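Long-range contact in succinate dehydrogenase subunit A (Mycolicibacterium smegmatis, PDB 7D6V), which probably oxidises succinate to fumarate as the FAD-binding flavoprotein subunit of a mycobacterial respiratory succinate dehydrogenase, passing the electrons on towards quinone: residues Leu495-Glu507 and Ser560-Met572. Sequence-based numbering, arbitrary orientation.
Sequences LVGIIRKEAEIQE and SRGGHTRDDYPEM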
loop_
_atom_site.group_PDB
_atom_site.type_symbol
_atom_site.label_atom_id
_atom_site.label_comp_id
_atom_site.label_asym_id
_atom_site.label_seq_id
_atom_site.Cartn_x
_atom_site.Cartn_y
_atom_site.Cartn_z
ATOM N N LEU A 495 10.449 16.176 -27.467
ATOM C CA LEU A 495 10.233 17.525 -27.967
ATOM C C LEU A 495 9.454 18.423 -27.016
ATOM O O LEU A 495 9.430 19.638 -27.225
ATOM C CB LEU A 495 9.528 17.471 -29.326
ATOM C CG LEU A 495 10.162 16.487 -30.314
ATOM C CD1 LEU A 495 9.342 16.366 -31.579
ATOM C CD2 LEU A 495 11.584 16.895 -30.645
ATOM N N VAL A 496 8.817 17.872 -25.986
ATOM C CA VAL A 496 8.167 18.668 -24.947
ATOM C C VAL A 496 8.702 18.137 -23.618
ATOM O O VAL A 496 8.122 17.233 -23.011
ATOM C CB VAL A 496 6.639 18.583 -25.008
ATOM C CG1 VAL A 496 6.012 19.341 -23.856
ATOM C CG2 VAL A 496 6.124 19.101 -26.341
ATOM N N GLY A 497 9.797 18.714 -23.144
ATOM C CA GLY A 497 10.477 18.229 -21.965
ATOM C C GLY A 497 10.681 19.346 -20.964
ATOM O O GLY A 497 9.886 20.277 -20.872
ATOM N N ILE A 498 11.766 19.232 -20.196
ATOM C CA ILE A 498 12.114 20.313 -19.282
ATOM C C ILE A 498 12.474 21.563 -20.066
ATOM O O ILE A 498 12.046 22.673 -19.729
ATOM C CB ILE A 498 13.264 19.908 -18.347
ATOM C CG1 ILE A 498 12.859 18.743 -17.465
ATOM C CG2 ILE A 498 13.613 21.073 -17.451
ATOM C CD1 ILE A 498 13.999 18.131 -16.709
ATOM N N ILE A 499 13.256 21.403 -21.125
ATOM C CA ILE A 499 13.726 22.516 -21.936
ATOM C C ILE A 499 12.984 22.463 -23.259
ATOM O O ILE A 499 13.020 21.445 -23.959
ATOM C CB ILE A 499 15.245 22.466 -22.147
ATOM C CG1 ILE A 499 15.972 22.668 -20.820
ATOM C CG2 ILE A 499 15.679 23.528 -23.132
ATOM C CD1 ILE A 499 16.243 21.399 -20.062
ATOM N N ARG A 500 12.308 23.554 -23.597
ATOM C CA ARG A 500 11.536 23.651 -24.823
ATOM C C ARG A 500 12.231 24.599 -25.788
ATOM O O ARG A 500 12.771 25.630 -25.381
ATOM C CB ARG A 500 10.112 24.149 -24.551
ATOM C CG ARG A 500 9.122 23.089 -24.084
ATOM C CD ARG A 500 9.227 22.849 -22.597
ATOM N NE ARG A 500 8.253 21.873 -22.116
ATOM C CZ ARG A 500 7.053 22.182 -21.635
ATOM N NH1 ARG A 500 6.665 23.444 -21.571
ATOM N NH2 ARG A 500 6.241 21.226 -21.214
ATOM N N LYS A 501 12.221 24.237 -27.065
ATOM C CA LYS A 501 12.689 25.106 -28.131
ATOM C C LYS A 501 11.583 25.237 -29.164
ATOM O O LYS A 501 10.760 24.334 -29.327
ATOM C CB LYS A 501 13.969 24.570 -28.780
ATOM C CG LYS A 501 15.128 24.432 -27.815
ATOM C CD LYS A 501 16.300 23.705 -28.439
ATOM C CE LYS A 501 17.309 23.297 -27.379
ATOM N NZ LYS A 501 16.645 22.634 -26.222
ATOM N N GLU A 502 11.566 26.376 -29.858
ATOM C CA GLU A 502 10.480 26.653 -30.793
ATOM C C GLU A 502 10.426 25.617 -31.907
ATOM O O GLU A 502 9.348 25.111 -32.246
ATOM C CB GLU A 502 10.643 28.057 -31.370
ATOM C CG GLU A 502 9.585 28.436 -32.389
ATOM C CD GLU A 502 9.954 29.679 -33.167
ATOM O OE1 GLU A 502 11.144 30.060 -33.150
ATOM O OE2 GLU A 502 9.055 30.279 -33.793
ATOM N N ALA A 503 11.584 25.274 -32.477
ATOM C CA ALA A 503 11.618 24.317 -33.576
ATOM C C ALA A 503 11.178 22.930 -33.124
ATOM O O ALA A 503 10.456 22.237 -33.848
ATOM C CB ALA A 503 13.017 24.268 -34.182
ATOM N N GLU A 504 11.596 22.509 -31.929
ATOM C CA GLU A 504 11.218 21.183 -31.449
ATOM C C GLU A 504 9.730 21.105 -31.135
ATOM O O GLU A 504 9.092 20.083 -31.398
ATOM C CB GLU A 504 12.049 20.805 -30.227
ATOM C CG GLU A 504 13.546 20.864 -30.458
ATOM C CD GLU A 504 14.335 20.520 -29.215
ATOM O OE1 GLU A 504 13.717 20.376 -28.140
ATOM O OE2 GLU A 504 15.574 20.396 -29.309
ATOM N N ILE A 505 9.154 22.170 -30.576
ATOM C CA ILE A 505 7.715 22.177 -30.330
ATOM C C ILE A 505 6.949 22.160 -31.648
ATOM O O ILE A 505 5.921 21.482 -31.779
ATOM C CB ILE A 505 7.319 23.386 -29.465
ATOM C CG1 ILE A 505 8.007 23.327 -28.104
ATOM C CG2 ILE A 505 5.822 23.415 -29.253
ATOM C CD1 ILE A 505 8.038 24.659 -27.396
ATOM N N GLN A 506 7.431 22.908 -32.643
ATOM C CA GLN A 506 6.777 22.895 -33.947
ATOM C C GLN A 506 6.835 21.510 -34.576
ATOM O O GLN A 506 5.848 21.037 -35.152
ATOM C CB GLN A 506 7.419 23.931 -34.865
ATOM C CG GLN A 506 6.624 24.206 -36.120
ATOM C CD GLN A 506 5.295 24.864 -35.828
ATOM O OE1 GLN A 506 5.242 25.976 -35.306
ATOM N NE2 GLN A 506 4.208 24.176 -36.158
ATOM N N GLU A 507 7.984 20.839 -34.467
ATOM C CA GLU A 507 8.102 19.478 -34.979
ATOM C C GLU A 507 7.193 18.521 -34.217
ATOM O O GLU A 507 6.621 17.596 -34.803
ATOM C CB GLU A 507 9.556 19.022 -34.902
ATOM C CG GLU A 507 9.788 17.581 -35.300
ATOM C CD GLU A 507 11.165 17.091 -34.902
ATOM O OE1 GLU A 507 11.954 17.904 -34.378
ATOM O OE2 GLU A 507 11.456 15.894 -35.108
ATOM N N SER A 560 9.889 32.106 -19.560
ATOM C CA SER A 560 10.177 30.998 -18.658
ATOM C C SER A 560 9.629 31.311 -17.274
ATOM O O SER A 560 9.798 32.424 -16.774
ATOM C CB SER A 560 11.679 30.727 -18.581
ATOM O OG SER A 560 12.187 30.315 -19.834
ATOM N N ARG A 561 8.959 30.337 -16.666
ATOM C CA ARG A 561 8.384 30.540 -15.340
ATOM C C ARG A 561 8.081 29.184 -14.731
ATOM O O ARG A 561 7.280 28.427 -15.283
ATOM C CB ARG A 561 7.121 31.394 -15.420
ATOM C CG ARG A 561 6.613 31.882 -14.079
ATOM C CD ARG A 561 5.312 32.646 -14.224
ATOM N NE ARG A 561 5.441 33.783 -15.124
ATOM C CZ ARG A 561 5.730 35.015 -14.728
ATOM N NH1 ARG A 561 5.919 35.272 -13.445
ATOM N NH2 ARG A 561 5.829 35.990 -15.615
ATOM N N GLY A 562 8.709 28.882 -13.605
ATOM C CA GLY A 562 8.406 27.652 -12.894
ATOM C C GLY A 562 8.753 26.427 -13.713
ATOM O O GLY A 562 9.899 26.232 -14.134
ATOM N N GLY A 563 7.752 25.582 -13.948
ATOM C CA GLY A 563 7.961 24.332 -14.653
ATOM C C GLY A 563 8.063 24.438 -16.157
ATOM O O GLY A 563 8.351 23.432 -16.811
ATOM N N HIS A 564 7.833 25.618 -16.726
ATOM C CA HIS A 564 7.902 25.829 -18.167
ATOM C C HIS A 564 9.169 26.613 -18.478
ATOM O O HIS A 564 9.274 27.794 -18.138
ATOM C CB HIS A 564 6.664 26.561 -18.675
ATOM C CG HIS A 564 6.806 27.100 -20.063
ATOM N ND1 HIS A 564 6.881 26.288 -21.173
ATOM C CD2 HIS A 564 6.886 28.371 -20.522
ATOM C CE1 HIS A 564 7.002 27.035 -22.255
ATOM N NE2 HIS A 564 7.006 28.302 -21.887
ATOM N N THR A 565 10.124 25.957 -19.128
ATOM C CA THR A 565 11.396 26.566 -19.485
ATOM C C THR A 565 11.516 26.623 -20.999
ATOM O O THR A 565 11.361 25.602 -21.674
ATOM C CB THR A 565 12.570 25.783 -18.896
ATOM O OG1 THR A 565 12.264 25.403 -17.550
ATOM C CG2 THR A 565 13.826 26.626 -18.899
ATOM N N ARG A 566 11.785 27.812 -21.524
ATOM C CA ARG A 566 12.058 28.009 -22.940
ATOM C C ARG A 566 13.523 28.376 -23.108
ATOM O O ARG A 566 13.991 29.353 -22.517
ATOM C CB ARG A 566 11.169 29.103 -23.532
ATOM C CG ARG A 566 9.745 28.673 -23.821
ATOM C CD ARG A 566 9.645 27.860 -25.098
ATOM N NE ARG A 566 9.801 28.682 -26.293
ATOM C CZ ARG A 566 8.794 29.224 -26.968
ATOM N NH1 ARG A 566 9.037 29.955 -28.045
ATOM N NH2 ARG A 566 7.547 29.040 -26.568
ATOM N N ASP A 567 14.244 27.590 -23.906
ATOM C CA ASP A 567 15.658 27.873 -24.125
ATOM C C ASP A 567 15.855 29.185 -24.875
ATOM O O ASP A 567 16.774 29.950 -24.565
ATOM C CB ASP A 567 16.315 26.719 -24.878
ATOM C CG ASP A 567 17.818 26.710 -24.723
ATOM O OD1 ASP A 567 18.326 25.933 -23.887
ATOM O OD2 ASP A 567 18.492 27.483 -25.433
ATOM N N ASP A 568 15.004 29.463 -25.860
ATOM C CA ASP A 568 15.125 30.689 -26.637
ATOM C C ASP A 568 14.523 31.899 -25.938
ATOM O O ASP A 568 14.676 33.019 -26.435
ATOM C CB ASP A 568 14.477 30.507 -28.014
ATOM C CG ASP A 568 13.077 29.931 -27.936
ATOM O OD1 ASP A 568 12.671 29.476 -26.850
ATOM O OD2 ASP A 568 12.380 29.939 -28.969
ATOM N N TYR A 569 13.841 31.704 -24.815
ATOM C CA TYR A 569 13.374 32.792 -23.958
ATOM C C TYR A 569 13.778 32.471 -22.527
ATOM O O TYR A 569 12.949 32.076 -21.700
ATOM C CB TYR A 569 11.866 32.998 -24.092
ATOM C CG TYR A 569 11.487 33.575 -25.431
ATOM C CD1 TYR A 569 11.545 34.941 -25.658
ATOM C CD2 TYR A 569 11.104 32.753 -26.479
ATOM C CE1 TYR A 569 11.214 35.474 -26.884
ATOM C CE2 TYR A 569 10.773 33.275 -27.709
ATOM C CZ TYR A 569 10.830 34.634 -27.907
ATOM O OH TYR A 569 10.499 35.159 -29.133
ATOM N N PRO A 570 15.065 32.628 -22.205
ATOM C CA PRO A 570 15.538 32.245 -20.871
ATOM C C PRO A 570 15.131 33.219 -19.793
ATOM O O PRO A 570 15.166 32.861 -18.609
ATOM C CB PRO A 570 17.057 32.217 -21.046
ATOM C CG PRO A 570 17.303 33.313 -22.033
ATOM C CD PRO A 570 16.108 33.329 -22.971
ATOM N N GLU A 571 14.729 34.431 -20.163
ATOM C CA GLU A 571 14.458 35.478 -19.188
ATOM C C GLU A 571 13.196 35.105 -18.438
ATOM O O GLU A 571 12.081 35.363 -18.893
ATOM C CB GLU A 571 14.315 36.830 -19.873
ATOM C CG GLU A 571 14.531 38.004 -18.944
ATOM C CD GLU A 571 15.942 38.057 -18.399
ATOM O OE1 GLU A 571 16.872 37.605 -19.100
ATOM O OE2 GLU A 571 16.124 38.556 -17.268
ATOM N N MET A 572 13.383 34.460 -17.292
ATOM C CA MET A 572 12.264 34.115 -16.436
ATOM C C MET A 572 11.423 35.347 -16.152
ATOM O O MET A 572 11.944 36.459 -16.028
ATOM C CB MET A 572 12.758 33.508 -15.119
ATOM C CG MET A 572 13.501 32.190 -15.258
ATOM S SD MET A 572 12.425 30.753 -15.087
ATOM C CE MET A 572 11.650 31.077 -13.504
#
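A bend at chi2 (83°), after a first torsion that sets CG anti to the carbonyl carbon, carries the guanidinium of Arg-500 to the His-564 ring, edge to edge with the planes 62° apart. Arg-500 NH1 lies 2.9 Å from His-564 ND1, a weak, bent hydrogen bond. The arginine suits this buried place because its several N-H groups reach separate acceptors: NE bonds weakly to the carbonyl of Gly-497, and NH1 also bonds that of Glu-244. His-564 NE2 bonds the carbonyl of Arg-557 while ND1 accepts. Arg-500 straddles Arg-566 as in a parallel bridge: its N donates a hydrogen bond to Thr-565 O (3.0 Å), and its O accepts one from Asp-567 N (2.9 Å, 167°). In Arg-566 the chi2 bend lays CD 3.8 Å from Arg-500 CB, and the chi3 bend swings NE into a salt bridge with the oppositely charged Asp-568, 3.0 Å from the syn lone pair of its OD1. The CG2 methyl of beta-branched Ile-499 rests 3.7 Å from Asp-567 CB, and this side chain also touches helix 322-334. Strands 499-500 and 565-566 form a minimal two-stranded parallel sheet, linking the lead-in to helix 502-518 with the loop beyond helix 532-556 in the flavoprotein's C-terminal region.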